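Local coordinates for binding component of ABC transporter (Wolinella succinogenes, PDB 3K4U), which binds lysine and probably serves as the solute-binding component of an ABC transporter, being a member of the bacterial solute-binding protein 3 family, at residues F30-D33 and L34-M38; L111-P114 and E115-L118; A211-H215 and D216-D220. All blocks are in the same frame, centred on the assembly; numbering follows the deposited sequence.

Contact 1: F30-D33 and L34-M38; sequences FDVD and LAREM
Leu-34 reaches back one helical turn to Phe-30, and its side chain can be followed outward from the backbone. CB lies over the carbonyl oxygens of the preceding turn, 3.4 Å from Asp-31 O and slightly farther from Phe-30 O. CG and then CD1 pass Phe-30 O at longer range. CD2 passes 3.5 Å from Phe-30 O and turns to the aromatic ring: its closest ring atom is Phe-30 CE2 at 3.4 Å, and it stands 3.8 Å from the Phe-30 ring centroid, 23° off the normal. This is a CH-pi contact over one face, displaced toward the rim. Phe-30 offers that face because a chi1 of 176° sets its CG beside the carbonyl carbon, bringing the ring within reach of Leu-34 CD2.

On another side, Asp-33 and Arg-36 form a long salt bridge, OD1 to NH1 3.8 Å. OD1 approaches the edge of the guanidinium in its plane, while the carboxylate is turned 63° against that plane. The same NH1 lies 3.5 Å from Val-32 CG1, so the arginine's end also rests on a methyl. The firmer partner of the carboxylate is Trp-226 NE1, hydrogen-bonded to Asp-33 OD2.

Four successive i to i+4 backbone bonds, for example Ala-35 N to Asp-31 O at 2.8 Å, establish regular alpha-helix. Leu-222 of helix 218-228 touches Phe-30, Asp-33 and Leu-34, and Val-32 meets Leu-11 of strand 6-11. The arrangement is that of the opening turns of an amphipathic helix wedged between the parallel sheet and the C-terminal helix of a two-lobed periplasmic-binding-protein fold.

Contact 2: L111-P114 and E115-L118; sequences LDKP and ELTL
Lys-113 and Leu-116 close a beta turn, with Pro-114 and Glu-115 at its two middle positions, both with negative phi and psi (psi -17° and -55° respectively). The evidence is the hydrogen bond from Leu-116 N to Lys-113 O, 2.9 Å long. Its N-H...O angle is only 130° and the donor stands well above the carbonyl plane, the bent geometry of a tight reversal. This turn delivers the chain into strand 117-121 of the mixed sheet. Leu-116, just before the strand, and Leu-118, within it, bond through the backbone to Lys-138, and Thr-117 bonds to Asp-158.

The CD1 of Leu-116 comes back toward 111-114, close to Leu-111 O and 3.8 Å from Leu-111 CD1, the two leucines approaching at a slant. The aliphatic part of Lys-113 runs beside Leu-116, pointing the same way, with Lys-113 CD 3.6 Å from Leu-116 CD1. The lysine thus packs by its methylenes, while its NZ makes a weak hydrogen bond to Asp-110 O. Met-159 of strand 159-163 touches both leucines and continues the apolar patch into the sheet. Glu-115 CB comes 4.0 Å from Lys-113 CB.

Contact 3: A211-H215 and D216-D220; sequences AQIKH and DGSYD
A chi1 of -175° turns the Tyr-219 ring away from its own amide nitrogen and back toward Lys-214, which bends sharply at its second torsion (chi2 -86°), and the two side chains come to lie alongside each other. Lys-214 NZ then sits over one face of the phenol ring, 3.8 Å from the Tyr-219 centroid and displaced toward the rim: a cation-pi contact, extended by Lys-214 CD over the same ring. The ammonium also donates to Tyr-88 O, which the Tyr-219 hydroxyl reaches weakly. Ile-213 crosses the ring at about a right angle, its CD1 at the ring edge, 4.0 Å from Tyr-219 CD1.

Two helices meet at Gly-217: its positive phi (101°) ends helix 200-216, and it is also the N-cap residue of helix 218-228. Across the break Tyr-219 N bonds to Ile-213 O at 2.8 Å. A water accepts from Asp-220 N at 2.8 Å and lies 2.7 Å from Ile-213 O.

Before the glycine, Asp-216 N closes a helical bond to Gln-212 O. Gln-212 NE2 makes a weak bond to Asp-216 OD1, 2.7 Å, with amide and carboxylate planes steeply inclined. The His-215 ring meets Tyr-188 of the second subunit.

Overall arrangement
Contacts 1 and 3 belong to one helical cluster, with centres about 12 Å apart, whereas contact 2 lies on the opposite side of the chain's centre, its centre about 39 Å from contact 1 and 42 Å from contact 3. Contacts 1 and 3 touch directly: Phe-30 CZ is 3.9 Å from Tyr-219 CE1, joining helix 30-41 to helix 218-228. Contact 1 is the most buried, held by regular helix bonds and an aromatic face. Contact 3, partly buried, replaces that regularity with a glycine break, a cation over a ring and a water, and reaches a second subunit. Contact 2 is a turn leading into strand 117-121, with exposed residues at the turn and buried leucines packed against the sheet.

Contact 1: F30-D33 and L34-M38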
ATOM      1  N   PHE E  30      20.934  22.965 -15.274  1.00 22.68           N
ATOM      2  CA  PHE E  30      20.510  21.737 -14.635  1.00 23.01           C
ATOM      3  C   PHE E  30      21.082  20.546 -15.381  1.00 22.69           C
ATOM      4  O   PHE E  30      21.689  19.680 -14.774  1.00 24.14           O
ATOM      5  CB  PHE E  30      18.975  21.721 -14.575  1.00 23.55           C
ATOM      6  CG  PHE E  30      18.367  20.445 -14.020  1.00 35.46           C
ATOM      7  CD1 PHE E  30      18.440  20.152 -12.675  1.00 22.82           C
ATOM      8  CD2 PHE E  30      17.660  19.581 -14.848  1.00 22.83           C
ATOM      9  CE1 PHE E  30      17.845  19.002 -12.156  1.00 35.67           C
ATOM     10  CE2 PHE E  30      17.067  18.433 -14.336  1.00 35.76           C
ATOM     11  CZ  PHE E  30      17.152  18.145 -12.987  1.00 22.15           C
ATOM     12  N   ASP E  31      20.945  20.515 -16.695  1.00 21.68           N
ATOM     13  CA  ASP E  31      21.645  19.490 -17.486  1.00 21.90           C
ATOM     14  C   ASP E  31      23.177  19.398 -17.312  1.00 21.20           C
ATOM     15  O   ASP E  31      23.732  18.299 -17.384  1.00 22.85           O
ATOM     16  CB  ASP E  31      21.299  19.612 -18.972  1.00 22.49           C
ATOM     17  CG  ASP E  31      19.875  19.148 -19.270  1.00 33.37           C
ATOM     18  OD1 ASP E  31      19.319  19.482 -20.326  1.00 22.90           O
ATOM     19  OD2 ASP E  31      19.292  18.441 -18.432  1.00 23.14           O
ATOM     20  N   VAL E  32      23.863  20.516 -17.092  1.00 18.23           N
ATOM     21  CA  VAL E  32      25.312  20.474 -16.983  1.00 15.75           C
ATOM     22  C   VAL E  32      25.737  19.880 -15.661  1.00 14.40           C
ATOM     23  O   VAL E  32      26.542  18.949 -15.619  1.00 14.57           O
ATOM     24  CB  VAL E  32      25.965  21.848 -17.253  1.00 16.42           C
ATOM     25  CG1 VAL E  32      27.477  21.754 -17.081  1.00  2.38           C
ATOM     26  CG2 VAL E  32      25.567  22.382 -18.697  1.00  3.11           C
ATOM     27  N   ASP E  33      25.198  20.382 -14.569  1.00 14.22           N
ATOM     28  CA  ASP E  33      25.337  19.687 -13.272  1.00 14.83           C
ATOM     29  C   ASP E  33      25.050  18.157 -13.316  1.00 14.44           C
ATOM     30  O   ASP E  33      25.727  17.370 -12.640  1.00 13.09           O
ATOM     31  CB  ASP E  33      24.475  20.391 -12.210  1.00 15.35           C
ATOM     32  CG  ASP E  33      24.945  21.818 -11.962  1.00 37.54           C
ATOM     33  OD1 ASP E  33      26.000  22.171 -12.556  1.00 17.31           O
ATOM     34  OD2 ASP E  33      24.298  22.576 -11.199  1.00 15.84           O
ATOM     35  N   LEU E  34      24.055  17.748 -14.105  1.00 14.94           N
ATOM     36  CA  LEU E  34      23.737  16.339 -14.241  1.00 15.95           C
ATOM     37  C   LEU E  34      24.855  15.663 -14.969  1.00 16.17           C
ATOM     38  O   LEU E  34      25.400  14.637 -14.516  1.00 15.99           O
ATOM     39  CB  LEU E  34      22.427  16.158 -15.030  1.00 16.64           C
ATOM     40  CG  LEU E  34      21.077  15.883 -14.332  1.00 18.39           C
ATOM     41  CD1 LEU E  34      21.105  16.133 -12.850  1.00 16.19           C
ATOM     42  CD2 LEU E  34      19.924  16.623 -14.990  1.00 16.11           C
ATOM     43  N   ALA E  35      25.186  16.245 -16.112  1.00 17.41           N
ATOM     44  CA  ALA E  35      26.288  15.772 -16.963  1.00 18.86           C
ATOM     45  C   ALA E  35      27.591  15.734 -16.194  1.00 19.84           C
ATOM     46  O   ALA E  35      28.428  14.862 -16.417  1.00 19.98           O
ATOM     47  CB  ALA E  35      26.417  16.656 -18.177  1.00 18.85           C
ATOM     48  N   ARG E  36      27.746  16.667 -15.264  1.00 21.23           N
ATOM     49  CA  ARG E  36      28.932  16.704 -14.403  1.00 22.58           C
ATOM     50  C   ARG E  36      28.905  15.521 -13.429  1.00 22.68           C
ATOM     51  O   ARG E  36      29.916  14.843 -13.265  1.00 23.43           O
ATOM     52  CB  ARG E  36      29.069  18.078 -13.708  1.00 23.29           C
ATOM     53  CG  ARG E  36      30.373  18.297 -12.955  1.00 48.43           C
ATOM     54  CD  ARG E  36      30.616  19.792 -12.590  1.00 25.57           C
ATOM     55  NE  ARG E  36      31.289  20.525 -13.666  1.00 48.72           N
ATOM     56  CZ  ARG E  36      30.722  21.470 -14.411  1.00 25.79           C
ATOM     57  NH1 ARG E  36      29.463  21.841 -14.193  1.00 49.29           N
ATOM     58  NH2 ARG E  36      31.418  22.063 -15.371  1.00 48.97           N
ATOM     59  N   GLU E  37      27.757  15.260 -12.808  1.00 22.97           N
ATOM     60  CA  GLU E  37      27.605  14.125 -11.855  1.00 23.83           C
ATOM     61  C   GLU E  37      27.843  12.794 -12.543  1.00 24.52           C
ATOM     62  O   GLU E  37      28.593  11.953 -12.072  1.00 23.97           O
ATOM     63  CB  GLU E  37      26.203  14.080 -11.213  1.00 23.24           C
ATOM     64  CG  GLU E  37      25.945  15.102 -10.093  1.00 44.34           C
ATOM     65  CD  GLU E  37      26.776  14.855  -8.831  1.00 24.11           C
ATOM     66  OE1 GLU E  37      27.119  13.678  -8.530  1.00 44.82           O
ATOM     67  OE2 GLU E  37      27.097  15.841  -8.136  1.00 44.66           O
HETATM   68  N   MSE E  38      27.156  12.621 -13.661  1.00 25.61           N
HETATM   69  CA  MSE E  38      27.277  11.443 -14.439  1.00 26.31           C
HETATM   70  C   MSE E  38      28.741  11.182 -14.780  1.00 25.42           C
HETATM   71  O   MSE E  38      29.207  10.052 -14.663  1.00 25.37           O
HETATM   72  CB  MSE E  38      26.419  11.603 -15.670  1.00 28.69           C
HETATM   73  CG  MSE E  38      26.332  10.371 -16.475  1.00  7.82           C
HETATM   74 SE   MSE E  38      25.504  10.652 -18.207  1.00 34.09          SE
HETATM   75  CE  MSE E  38      23.762  11.338 -17.608  1.00  7.32           C
TER

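Contact 2: L111-P114 and E115-L118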
ATOM      1  N   LEU E 111      -7.900  31.555 -26.588  1.00 43.03           N
ATOM      2  CA  LEU E 111      -6.803  32.282 -27.256  1.00 43.49           C
ATOM      3  C   LEU E 111      -6.568  32.000 -28.741  1.00 44.69           C
ATOM      4  O   LEU E 111      -5.621  32.543 -29.331  1.00 44.40           O
ATOM      5  CB  LEU E 111      -5.493  32.129 -26.472  1.00 42.65           C
ATOM      6  CG  LEU E 111      -4.885  33.358 -25.779  1.00 31.14           C
ATOM      7  CD1 LEU E 111      -5.898  34.476 -25.505  1.00 42.13           C
ATOM      8  CD2 LEU E 111      -4.200  32.949 -24.481  1.00 42.07           C
ATOM      9  N   ASP E 112      -7.427  31.189 -29.357  1.00 45.86           N
ATOM     10  CA  ASP E 112      -7.261  30.861 -30.775  1.00 46.78           C
ATOM     11  C   ASP E 112      -7.508  31.932 -31.825  1.00 47.71           C
ATOM     12  O   ASP E 112      -7.093  31.753 -32.967  1.00 48.78           O
ATOM     13  CB  ASP E 112      -8.070  29.648 -31.163  1.00 46.86           C
ATOM     14  CG  ASP E 112      -7.215  28.455 -31.334  1.00 37.66           C
ATOM     15  OD1 ASP E 112      -6.673  28.033 -30.309  1.00 47.00           O
ATOM     16  OD2 ASP E 112      -7.072  27.956 -32.473  1.00 46.74           O
ATOM     17  N   LYS E 113      -8.171  33.029 -31.468  1.00 47.23           N
ATOM     18  CA  LYS E 113      -8.520  34.074 -32.448  1.00 46.21           C
ATOM     19  C   LYS E 113      -7.436  34.292 -33.521  1.00 45.39           C
ATOM     20  O   LYS E 113      -6.261  34.401 -33.179  1.00 44.99           O
ATOM     21  CB  LYS E 113      -8.829  35.399 -31.744  1.00 45.73           C
ATOM     22  CG  LYS E 113      -9.895  35.325 -30.674  1.00 43.58           C
ATOM     23  CD  LYS E 113      -9.287  35.440 -29.291  1.00 44.90           C
ATOM     24  CE  LYS E 113     -10.322  35.869 -28.250  1.00 43.99           C
ATOM     25  NZ  LYS E 113     -11.442  34.887 -28.072  1.00 44.51           N
ATOM     26  N   PRO E 114      -7.831  34.372 -34.819  1.00 45.22           N
ATOM     27  CA  PRO E 114      -6.811  34.595 -35.857  1.00 44.98           C
ATOM     28  C   PRO E 114      -6.251  36.022 -35.781  1.00 44.89           C
ATOM     29  O   PRO E 114      -5.191  36.299 -36.344  1.00 44.90           O
ATOM     30  CB  PRO E 114      -7.571  34.359 -37.174  1.00 44.72           C
ATOM     31  CG  PRO E 114      -9.020  34.076 -36.785  1.00 16.85           C
ATOM     32  CD  PRO E 114      -9.194  34.521 -35.368  1.00 44.79           C
ATOM     33  N   GLU E 115      -6.983  36.904 -35.091  1.00 44.90           N
ATOM     34  CA  GLU E 115      -6.481  38.191 -34.600  1.00 44.84           C
ATOM     35  C   GLU E 115      -5.082  37.982 -33.988  1.00 44.73           C
ATOM     36  O   GLU E 115      -4.099  38.624 -34.386  1.00 45.64           O
ATOM     37  CB  GLU E 115      -7.431  38.732 -33.512  1.00 44.85           C
ATOM     38  CG  GLU E 115      -7.979  40.152 -33.738  1.00 34.18           C
ATOM     39  CD  GLU E 115      -6.961  41.299 -33.546  1.00 45.14           C
ATOM     40  OE1 GLU E 115      -7.201  42.405 -34.105  1.00 33.74           O
ATOM     41  OE2 GLU E 115      -5.950  41.114 -32.829  1.00 33.55           O
ATOM     42  N   LEU E 116      -5.012  37.057 -33.035  1.00 43.17           N
ATOM     43  CA  LEU E 116      -3.803  36.791 -32.273  1.00 41.96           C
ATOM     44  C   LEU E 116      -2.648  36.139 -33.041  1.00 41.35           C
ATOM     45  O   LEU E 116      -2.847  35.298 -33.923  1.00 41.58           O
ATOM     46  CB  LEU E 116      -4.152  35.969 -31.032  1.00 41.28           C
ATOM     47  CG  LEU E 116      -5.070  36.723 -30.058  1.00 39.92           C
ATOM     48  CD1 LEU E 116      -5.737  35.762 -29.120  1.00 40.77           C
ATOM     49  CD2 LEU E 116      -4.329  37.816 -29.283  1.00 40.80           C
ATOM     50  N   THR E 117      -1.436  36.551 -32.675  1.00 40.25           N
ATOM     51  CA  THR E 117      -0.186  36.013 -33.218  1.00 38.71           C
ATOM     52  C   THR E 117       0.541  35.252 -32.112  1.00 36.75           C
ATOM     53  O   THR E 117       0.681  35.777 -30.989  1.00 37.64           O
ATOM     54  CB  THR E 117       0.715  37.160 -33.686  1.00 38.95           C
ATOM     55  OG1 THR E 117      -0.106  38.276 -34.087  1.00 45.90           O
ATOM     56  CG2 THR E 117       1.586  36.709 -34.836  1.00 45.81           C
ATOM     57  N   LEU E 118       0.994  34.030 -32.412  1.00 33.39           N
ATOM     58  CA  LEU E 118       1.703  33.190 -31.427  1.00 30.28           C
ATOM     59  C   LEU E 118       3.071  32.650 -31.906  1.00 28.27           C
ATOM     60  O   LEU E 118       3.198  32.041 -32.983  1.00 26.56           O
ATOM     61  CB  LEU E 118       0.792  32.045 -31.022  1.00 29.87           C
ATOM     62  CG  LEU E 118       1.302  30.722 -30.451  1.00  4.08           C
ATOM     63  CD1 LEU E 118       0.981  30.655 -28.979  1.00 29.55           C
ATOM     64  CD2 LEU E 118       0.614  29.614 -31.207  1.00 29.41           C
TER

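Contact 3: A211-H215 and D216-D220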
ATOM      1  N   ALA E 211      18.210   6.343 -11.054  1.00 16.29           N
ATOM      2  CA  ALA E 211      17.574   5.892  -9.806  1.00 16.10           C
ATOM      3  C   ALA E 211      18.398   6.336  -8.590  1.00 16.74           C
ATOM      4  O   ALA E 211      17.826   6.769  -7.595  1.00 16.24           O
ATOM      5  CB  ALA E 211      17.427   4.421  -9.816  1.00 15.54           C
ATOM      6  N   GLN E 212      19.735   6.250  -8.690  1.00 17.29           N
ATOM      7  CA  GLN E 212      20.646   6.688  -7.611  1.00 17.77           C
ATOM      8  C   GLN E 212      20.528   8.154  -7.211  1.00 17.43           C
ATOM      9  O   GLN E 212      20.580   8.490  -6.028  1.00 16.00           O
ATOM     10  CB  GLN E 212      22.109   6.403  -7.951  1.00 18.49           C
ATOM     11  CG  GLN E 212      22.725   5.270  -7.139  1.00 34.54           C
ATOM     12  CD  GLN E 212      23.085   5.672  -5.703  1.00 20.11           C
ATOM     13  OE1 GLN E 212      23.313   4.811  -4.862  1.00 34.40           O
ATOM     14  NE2 GLN E 212      23.169   6.965  -5.438  1.00 34.26           N
ATOM     15  N   ILE E 213      20.372   9.035  -8.190  1.00 17.67           N
ATOM     16  CA  ILE E 213      20.348  10.455  -7.847  1.00 17.21           C
ATOM     17  C   ILE E 213      18.990  10.951  -7.399  1.00 18.55           C
ATOM     18  O   ILE E 213      18.902  11.920  -6.621  1.00 19.20           O
ATOM     19  CB  ILE E 213      21.041  11.339  -8.886  1.00 15.33           C
ATOM     20  CG1 ILE E 213      20.426  11.182 -10.261  1.00  7.47           C
ATOM     21  CG2 ILE E 213      22.472  10.873  -8.990  1.00  9.69           C
ATOM     22  CD1 ILE E 213      20.402  12.432 -11.050  1.00 13.75           C
ATOM     23  N   LYS E 214      17.941  10.263  -7.830  1.00 19.73           N
ATOM     24  CA  LYS E 214      16.598  10.466  -7.247  1.00 21.48           C
ATOM     25  C   LYS E 214      16.533  10.101  -5.747  1.00 23.10           C
ATOM     26  O   LYS E 214      15.860  10.787  -4.982  1.00 23.69           O
ATOM     27  CB  LYS E 214      15.546   9.656  -7.996  1.00 21.47           C
ATOM     28  CG  LYS E 214      15.436   9.925  -9.484  1.00  8.33           C
ATOM     29  CD  LYS E 214      14.503  11.122  -9.753  1.00 21.67           C
ATOM     30  CE  LYS E 214      13.987  11.067 -11.187  1.00  8.26           C
ATOM     31  NZ  LYS E 214      13.327  12.356 -11.568  1.00 21.47           N
ATOM     32  N   HIS E 215      17.247   9.053  -5.331  1.00 23.81           N
ATOM     33  CA  HIS E 215      17.194   8.578  -3.943  1.00 25.02           C
ATOM     34  C   HIS E 215      18.301   9.150  -3.028  1.00 24.84           C
ATOM     35  O   HIS E 215      18.141   9.245  -1.847  1.00 24.62           O
ATOM     36  CB  HIS E 215      17.102   7.029  -3.921  1.00 26.35           C
ATOM     37  CG  HIS E 215      15.911   6.485  -4.670  1.00 27.00           C
ATOM     38  ND1 HIS E 215      16.023   5.613  -5.736  1.00 27.97           N
ATOM     39  CD2 HIS E 215      14.581   6.720  -4.530  1.00 27.53           C
ATOM     40  CE1 HIS E 215      14.823   5.328  -6.215  1.00 26.74           C
ATOM     41  NE2 HIS E 215      13.927   5.981  -5.496  1.00 27.78           N
ATOM     42  N   ASP E 216      19.415   9.551  -3.610  1.00 26.34           N
ATOM     43  CA  ASP E 216      20.498  10.329  -2.962  1.00 26.83           C
ATOM     44  C   ASP E 216      20.133  11.644  -2.303  1.00 26.58           C
ATOM     45  O   ASP E 216      20.733  12.004  -1.320  1.00 27.36           O
ATOM     46  CB  ASP E 216      21.489  10.783  -4.045  1.00 27.54           C
ATOM     47  CG  ASP E 216      22.567   9.810  -4.269  1.00 23.87           C
ATOM     48  OD1 ASP E 216      22.515   8.768  -3.582  1.00 27.90           O
ATOM     49  OD2 ASP E 216      23.460  10.086  -5.107  1.00 27.48           O
ATOM     50  N   GLY E 217      19.240  12.417  -2.907  1.00 25.72           N
ATOM     51  CA  GLY E 217      19.135  13.822  -2.557  1.00 25.41           C
ATOM     52  C   GLY E 217      19.823  14.718  -3.591  1.00 25.52           C
ATOM     53  O   GLY E 217      19.454  15.878  -3.731  1.00 25.89           O
ATOM     54  N   SER E 218      20.804  14.175  -4.323  1.00 24.86           N
ATOM     55  CA  SER E 218      21.442  14.859  -5.451  1.00 24.05           C
ATOM     56  C   SER E 218      20.412  15.483  -6.364  1.00 24.22           C
ATOM     57  O   SER E 218      20.344  16.715  -6.513  1.00 24.66           O
ATOM     58  CB  SER E 218      22.275  13.878  -6.278  1.00 24.31           C
ATOM     59  OG  SER E 218      23.415  13.444  -5.565  1.00 46.19           O
ATOM     60  N   TYR E 219      19.593  14.639  -6.988  1.00 23.69           N
ATOM     61  CA  TYR E 219      18.590  15.155  -7.907  1.00 22.90           C
ATOM     62  C   TYR E 219      17.854  16.365  -7.284  1.00 24.04           C
ATOM     63  O   TYR E 219      17.807  17.447  -7.882  1.00 24.63           O
ATOM     64  CB  TYR E 219      17.601  14.064  -8.308  1.00 20.65           C
ATOM     65  CG  TYR E 219      16.624  14.525  -9.343  1.00 12.38           C
ATOM     66  CD1 TYR E 219      16.852  14.283 -10.691  1.00 18.54           C
ATOM     67  CD2 TYR E 219      15.463  15.208  -8.976  1.00 18.80           C
ATOM     68  CE1 TYR E 219      15.947  14.702 -11.638  1.00 12.12           C
ATOM     69  CE2 TYR E 219      14.568  15.643  -9.931  1.00 12.06           C
ATOM     70  CZ  TYR E 219      14.836  15.382 -11.242  1.00 16.93           C
ATOM     71  OH  TYR E 219      13.981  15.806 -12.173  1.00 13.39           O
ATOM     72  N   ASP E 220      17.310  16.188  -6.079  1.00 23.83           N
ATOM     73  CA  ASP E 220      16.460  17.219  -5.479  1.00 23.71           C
ATOM     74  C   ASP E 220      17.208  18.516  -5.332  1.00 23.28           C
ATOM     75  O   ASP E 220      16.674  19.588  -5.621  1.00 22.93           O
ATOM     76  CB  ASP E 220      15.894  16.742  -4.149  1.00 23.89           C
ATOM     77  CG  ASP E 220      15.089  15.473  -4.311  1.00 32.30           C
ATOM     78  OD1 ASP E 220      15.523  14.429  -3.782  1.00 24.96           O
ATOM     79  OD2 ASP E 220      14.064  15.498  -5.026  1.00 24.26           O
TER
HETATM   80  O   HOH W   1      17.351  13.550  -5.095  1.00 18.75           O